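Local atomic coordinates of PfEMP1 variant 1 of strain MC (Plasmodium falciparum, PDB entry 5LGD), a protein that probably binds receptors on the surface of host cells, and is represented here by a piece carrying a DBL-domain segment. Residues A114-G122 with T144-E152. Numbering follows the deposited sequence.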
# COMPACT_ATOMS: atom_id res chain seq x y z
N ALA B 114 6.53 -24.82 30.53
CA ALA B 114 7.32 -25.62 31.49
C ALA B 114 8.07 -26.78 30.78
O ALA B 114 9.27 -26.99 31.02
CB ALA B 114 6.41 -26.20 32.56
N LEU B 115 7.34 -27.54 29.91
CA LEU B 115 7.84 -28.64 29.08
C LEU B 115 8.98 -28.15 28.17
O LEU B 115 10.02 -28.80 28.09
CB LEU B 115 6.70 -29.26 28.24
CG LEU B 115 7.05 -30.51 27.39
CD1 LEU B 115 6.67 -31.80 28.14
CD2 LEU B 115 6.31 -30.48 26.10
N LEU B 116 8.79 -26.99 27.53
CA LEU B 116 9.81 -26.42 26.64
C LEU B 116 11.02 -25.90 27.43
O LEU B 116 12.15 -26.06 26.96
CB LEU B 116 9.21 -25.32 25.74
CG LEU B 116 8.08 -25.71 24.79
CD1 LEU B 116 7.58 -24.51 24.04
CD2 LEU B 116 8.52 -26.80 23.78
N GLU B 117 10.78 -25.30 28.64
CA GLU B 117 11.84 -24.80 29.53
C GLU B 117 12.75 -25.95 29.93
O GLU B 117 13.96 -25.81 29.81
CB GLU B 117 11.29 -24.08 30.79
CG GLU B 117 10.93 -22.62 30.55
CD GLU B 117 10.14 -21.85 31.61
OE1 GLU B 117 9.68 -22.45 32.61
OE2 GLU B 117 9.98 -20.62 31.42
N GLN B 118 12.15 -27.09 30.34
CA GLN B 118 12.87 -28.30 30.74
C GLN B 118 13.50 -29.04 29.58
O GLN B 118 14.33 -29.92 29.81
CB GLN B 118 12.00 -29.24 31.59
CG GLN B 118 11.85 -28.79 33.05
CD GLN B 118 13.06 -29.00 33.95
OE1 GLN B 118 13.00 -28.76 35.16
NE2 GLN B 118 14.18 -29.45 33.40
N ALA B 119 13.15 -28.68 28.33
CA ALA B 119 13.72 -29.29 27.13
C ALA B 119 14.88 -28.48 26.54
O ALA B 119 15.43 -28.86 25.50
CB ALA B 119 12.63 -29.49 26.08
N GLY B 120 15.23 -27.37 27.18
CA GLY B 120 16.28 -26.48 26.71
C GLY B 120 15.86 -25.56 25.57
O GLY B 120 16.70 -24.85 24.99
N VAL B 121 14.55 -25.57 25.24
CA VAL B 121 13.94 -24.74 24.20
C VAL B 121 13.46 -23.40 24.82
O VAL B 121 13.53 -22.35 24.16
CB VAL B 121 12.81 -25.47 23.43
CG1 VAL B 121 12.60 -24.85 22.06
CG2 VAL B 121 13.10 -26.97 23.28
N GLY B 122 13.01 -23.47 26.07
CA GLY B 122 12.53 -22.32 26.84
C GLY B 122 13.47 -21.90 27.95
O GLY B 122 14.67 -21.74 27.72
N THR B 144 11.77 -25.43 16.70
CA THR B 144 11.38 -25.70 18.10
C THR B 144 10.85 -27.13 18.24
O THR B 144 11.26 -27.85 19.15
CB THR B 144 10.33 -24.66 18.53
OG1 THR B 144 10.97 -23.39 18.72
CG2 THR B 144 9.56 -25.05 19.80
N ILE B 145 9.92 -27.53 17.32
CA ILE B 145 9.32 -28.86 17.26
C ILE B 145 10.42 -29.89 17.09
O ILE B 145 10.44 -30.87 17.83
CB ILE B 145 8.20 -28.95 16.17
CG1 ILE B 145 7.07 -27.90 16.41
CG2 ILE B 145 7.63 -30.37 16.01
CD1 ILE B 145 6.28 -27.96 17.81
N ASP B 146 11.35 -29.64 16.16
CA ASP B 146 12.51 -30.50 15.89
C ASP B 146 13.42 -30.61 17.15
O ASP B 146 13.77 -31.73 17.55
CB ASP B 146 13.27 -29.95 14.69
CG ASP B 146 12.46 -29.94 13.41
OD1 ASP B 146 12.26 -31.03 12.82
OD2 ASP B 146 12.11 -28.83 12.93
N LYS B 147 13.73 -29.48 17.80
CA LYS B 147 14.53 -29.42 19.03
C LYS B 147 13.85 -30.27 20.11
O LYS B 147 14.52 -31.09 20.75
CB LYS B 147 14.65 -27.97 19.53
CG LYS B 147 15.78 -27.17 18.88
CD LYS B 147 16.90 -26.84 19.88
CE LYS B 147 16.55 -25.81 20.94
NZ LYS B 147 17.53 -25.83 22.06
N LEU B 148 12.51 -30.11 20.27
CA LEU B 148 11.70 -30.88 21.22
C LEU B 148 11.68 -32.35 20.90
O LEU B 148 11.93 -33.15 21.81
CB LEU B 148 10.28 -30.33 21.40
CG LEU B 148 9.48 -31.07 22.47
CD1 LEU B 148 10.02 -30.78 23.86
CD2 LEU B 148 8.05 -30.73 22.39
N LEU B 149 11.42 -32.73 19.63
CA LEU B 149 11.45 -34.14 19.24
C LEU B 149 12.84 -34.78 19.44
O LEU B 149 12.91 -35.95 19.79
CB LEU B 149 10.89 -34.39 17.83
CG LEU B 149 9.37 -34.19 17.66
CD1 LEU B 149 8.97 -34.28 16.19
CD2 LEU B 149 8.55 -35.18 18.54
N GLN B 150 13.92 -33.99 19.33
CA GLN B 150 15.30 -34.44 19.58
C GLN B 150 15.45 -34.71 21.09
O GLN B 150 15.95 -35.77 21.49
CB GLN B 150 16.32 -33.39 19.11
CG GLN B 150 16.86 -33.65 17.70
CD GLN B 150 16.89 -32.46 16.77
OE1 GLN B 150 17.26 -31.33 17.13
NE2 GLN B 150 16.58 -32.72 15.50
N HIS B 151 14.96 -33.76 21.92
CA HIS B 151 14.97 -33.86 23.38
C HIS B 151 14.20 -35.11 23.84
O HIS B 151 14.65 -35.82 24.75
CB HIS B 151 14.38 -32.59 24.03
CG HIS B 151 14.15 -32.73 25.50
ND1 HIS B 151 15.15 -32.45 26.41
CD2 HIS B 151 13.05 -33.15 26.17
CE1 HIS B 151 14.62 -32.68 27.60
NE2 HIS B 151 13.36 -33.11 27.51
N GLU B 152 13.06 -35.38 23.19
CA GLU B 152 12.19 -36.51 23.47
C GLU B 152 12.89 -37.83 23.19
O GLU B 152 12.71 -38.78 23.95
CB GLU B 152 10.86 -36.39 22.69
CG GLU B 152 9.96 -35.25 23.18
CD GLU B 152 9.48 -35.35 24.62
OE1 GLU B 152 8.35 -35.85 24.82
OE2 GLU B 152 10.17 -34.83 25.52
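L148 of segment 144-152 packs against the end of the helix that closes at 118 and shares its two methyls among L115, L116 and A119. Its CD1 meets CB of A119 at 3.7 Å, while CD2 lies 4.1 Å from CD2 of L115 and also touches CD2 of L116; both leucine side chains cross that of L148 at about a right angle. Placing CG of L148 opposite the backbone N (chi1 -175°) carries the fork across to this helix end. M18 and L19 of helix 7-29 also pack on L148, and L96 of helix 92-103 touches L116. One turn further along, the H151 ring lies flat against A119 in a CH-pi contact: CA of A119 stands over the face, 3.6 Å from the ring centroid. CB of A119 touches both the ring, 3.6 Å from its CG, and CD1 of L148, which meet it from directions about at right angles. At the other end V121 rests CG1 on CG2 of T144 (3.8 Å) and slides CG2 past CB of K147; the T144 hydroxyl OG1 is bonded to L90 O. The polar edge is a single hydrogen bond across the contact, from K147 NZ to O of G120 at 3.2 Å. The lysine chain, bent at chi2 and chi3, brings NZ to this carbonyl, and NZ stands well above the carbonyl plane, 60° out of it. Nearby, Q118 O accepts a bond from K35 NZ. G120, with positive phi, leaves the helix in a Schellman motif, and L116 O takes both V121 N and G122 N on one face of its plane. The axes of the short segments 114-118 and 144-152 cross at 69°; the arrangement is a Schellman-terminated helix end packed on a neighbouring helix of the all-helical, disulfide-linked DBL-family fold.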